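Local coordinates for pheromone response PrgU-like domain-containing protein (Enterococcus faecalis, PDB 2GMQ), which is of uncharacterised function but, as a plasmid-encoded PrgU-like protein, probably takes part in the pheromone response of its host, at residues A[56-61]-A[95-100]. Residues are numbered along the deposited sequence; the frame is centred on the assembly and turned at random.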
loop_
_atom_site.group_PDB
_atom_site.type_symbol
_atom_site.label_atom_id
_atom_site.label_comp_id
_atom_site.label_asym_id
_atom_site.label_seq_id
_atom_site.Cartn_x
_atom_site.Cartn_y
_atom_site.Cartn_z
ATOM N N GLU A 56 7.745 30.354 -0.088
ATOM C CA GLU A 56 7.194 31.700 -0.258
ATOM C C GLU A 56 5.663 31.740 -0.257
ATOM O O GLU A 56 5.080 32.710 0.240
ATOM C CB GLU A 56 7.786 32.457 -1.472
ATOM C CG GLU A 56 7.183 33.877 -1.678
ATOM C CD GLU A 56 7.271 34.801 -0.352
ATOM O OE1 GLU A 56 6.577 34.491 0.731
ATOM O OE2 GLU A 56 8.007 35.877 -0.399
ATOM N N ASN A 57 4.997 30.679 -0.719
ATOM C CA ASN A 57 3.548 30.745 -0.837
ATOM C C ASN A 57 2.765 29.968 0.235
ATOM O O ASN A 57 1.503 30.051 0.274
ATOM C CB ASN A 57 3.093 30.316 -2.259
ATOM C CG ASN A 57 3.100 28.803 -2.478
ATOM O OD1 ASN A 57 3.198 27.998 -1.540
ATOM N ND2 ASN A 57 2.986 28.398 -3.747
ATOM N N ILE A 58 3.462 29.198 1.077
ATOM C CA ILE A 58 2.700 28.197 1.900
ATOM C C ILE A 58 1.696 28.923 2.811
ATOM O O ILE A 58 0.549 28.416 3.079
ATOM C CB ILE A 58 3.670 27.244 2.681
ATOM C CG1 ILE A 58 2.863 26.176 3.435
ATOM C CG2 ILE A 58 4.639 28.057 3.556
ATOM C CD1 ILE A 58 3.695 25.090 4.197
ATOM N N GLN A 59 2.069 30.118 3.280
ATOM C CA GLN A 59 1.229 30.803 4.256
ATOM C C GLN A 59 0.017 31.502 3.625
ATOM O O GLN A 59 -0.784 32.064 4.344
ATOM C CB GLN A 59 2.074 31.676 5.203
ATOM C CG GLN A 59 2.925 30.757 6.129
ATOM C CD GLN A 59 3.404 31.402 7.426
ATOM O OE1 GLN A 59 3.526 32.624 7.540
ATOM N NE2 GLN A 59 3.740 30.562 8.394
ATOM N N GLU A 60 -0.136 31.418 2.299
ATOM C CA GLU A 60 -1.331 31.899 1.593
ATOM C C GLU A 60 -2.522 30.925 1.739
ATOM O O GLU A 60 -3.681 31.300 1.633
ATOM C CB GLU A 60 -1.024 32.084 0.107
ATOM C CG GLU A 60 0.231 32.920 -0.176
ATOM C CD GLU A 60 0.295 33.437 -1.596
ATOM O OE1 GLU A 60 -0.595 33.129 -2.418
ATOM O OE2 GLU A 60 1.265 34.154 -1.894
ATOM N N ILE A 61 -2.211 29.656 1.988
ATOM C CA ILE A 61 -3.226 28.620 2.074
ATOM C C ILE A 61 -4.020 28.778 3.395
ATOM O O ILE A 61 -3.445 28.815 4.456
ATOM C CB ILE A 61 -2.577 27.221 2.049
ATOM C CG1 ILE A 61 -1.930 26.915 0.655
ATOM C CG2 ILE A 61 -3.634 26.198 2.346
ATOM C CD1 ILE A 61 -0.757 25.888 0.626
ATOM N N PRO A 95 6.327 20.432 3.816
ATOM C CA PRO A 95 5.320 21.358 4.386
ATOM C C PRO A 95 4.504 20.688 5.499
ATOM O O PRO A 95 4.124 19.527 5.327
ATOM C CB PRO A 95 4.352 21.629 3.224
ATOM C CG PRO A 95 4.838 20.958 2.061
ATOM C CD PRO A 95 6.060 20.102 2.403
ATOM N N VAL A 96 4.141 21.469 6.544
ATOM C CA VAL A 96 3.306 21.011 7.629
ATOM C C VAL A 96 2.231 22.082 7.813
ATOM O O VAL A 96 2.565 23.308 7.784
ATOM C CB VAL A 96 4.141 20.949 8.929
ATOM C CG1 VAL A 96 3.293 20.615 10.137
ATOM C CG2 VAL A 96 5.383 20.038 8.728
ATOM N N PHE A 97 1.002 21.613 8.051
ATOM C CA PHE A 97 -0.115 22.579 8.306
ATOM C C PHE A 97 -0.729 22.243 9.637
ATOM O O PHE A 97 -0.876 21.046 9.957
ATOM C CB PHE A 97 -1.195 22.430 7.254
ATOM C CG PHE A 97 -0.714 22.824 5.893
ATOM C CD1 PHE A 97 -0.785 24.172 5.482
ATOM C CD2 PHE A 97 -0.217 21.820 5.007
ATOM C CE1 PHE A 97 -0.326 24.587 4.209
ATOM C CE2 PHE A 97 0.256 22.213 3.712
ATOM C CZ PHE A 97 0.196 23.571 3.306
ATOM N N PHE A 98 -1.118 23.283 10.361
ATOM C CA PHE A 98 -1.755 23.064 11.664
ATOM C C PHE A 98 -3.220 23.280 11.461
ATOM O O PHE A 98 -3.636 24.312 10.924
ATOM C CB PHE A 98 -1.231 23.966 12.735
ATOM C CG PHE A 98 0.217 23.623 13.137
ATOM C CD1 PHE A 98 0.460 22.913 14.309
ATOM C CD2 PHE A 98 1.252 23.915 12.284
ATOM C CE1 PHE A 98 1.786 22.563 14.675
ATOM C CE2 PHE A 98 2.631 23.587 12.610
ATOM C CZ PHE A 98 2.891 22.898 13.802
ATOM N N ILE A 99 -3.978 22.289 11.879
ATOM C CA ILE A 99 -5.408 22.293 11.548
ATOM C C ILE A 99 -6.194 23.162 12.530
ATOM O O ILE A 99 -6.176 22.882 13.734
ATOM C CB ILE A 99 -5.941 20.878 11.492
ATOM C CG1 ILE A 99 -5.223 20.008 10.423
ATOM C CG2 ILE A 99 -7.418 20.872 11.102
ATOM C CD1 ILE A 99 -5.061 20.723 9.113
ATOM N N LYS A 100 -6.998 24.089 11.981
ATOM C CA LYS A 100 -7.895 24.949 12.776
ATOM C C LYS A 100 -9.325 24.384 12.940
ATOM O O LYS A 100 -9.917 24.423 14.068
ATOM C CB LYS A 100 -7.945 26.326 12.081
ATOM C CG LYS A 100 -9.012 27.296 12.748
ATOM C CD LYS A 100 -8.785 28.705 12.405
ATOM C CE LYS A 100 -8.982 28.967 10.949
ATOM N NZ LYS A 100 -8.892 30.465 10.638
#
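Ile58 and Ile61 meet Pro95 and Phe97 in a wholly apolar, buried contact between the loop that follows helix 41-50 and strand 94-98 of the four-stranded antiparallel sheet. It illustrates how a connecting segment can be joined to a sheet by two isoleucines set against a phenylalanine ring and a proline, with no hydrogen bond crossing between them. The Phe97 ring reaches the loop with its far end. Its CE1 lies 3.6 Å from Ile58 CG1, and its CZ is 3.7 Å from Ile61 CD1, both approaching obliquely. Both isoleucines use the CG1–CD1 branch, Ile58 along its length and Ile61 by its terminal methyl, reaching the ring from opposite sides of its plane. Ile58 is fully extended, with CG1 anti to its own nitrogen (chi1 -176°) and CD1 continuing outward (chi2 176°); CG1 therefore rests against the ring while CD1, still 3.9 Å from Phe97 CZ, bridges to Pro95 CB at 3.7 Å. Ile61 crosses Phe97 at about a right angle, and its CD1 lies beside the CE1–CZ bond. Backbone bonds from Glu60 N to Asn57 O and from Ile61 N to Ile58 O (3.2 Å) curl the loop into tight turns, which bring both isoleucine CB atoms to the side facing the strand. The strand is held from both flanks: Pro95 and Phe97 pair through their backbones with Leu39 and Val37, and Val96 pairs with Ile83. Tyr84 of strand 83-85 touches both Ile58 and Pro95, extending the apolar cluster to the neighbouring strand. Shortly after Ile61 the chain enters strand 63-68, the central strand of the other sheet. The arrangement is characteristic of hydrophobic core packing in an alpha+beta domain, here of the PrgU-like family in the PUA clan, where a connecting loop packs its apolar side chains against a central strand.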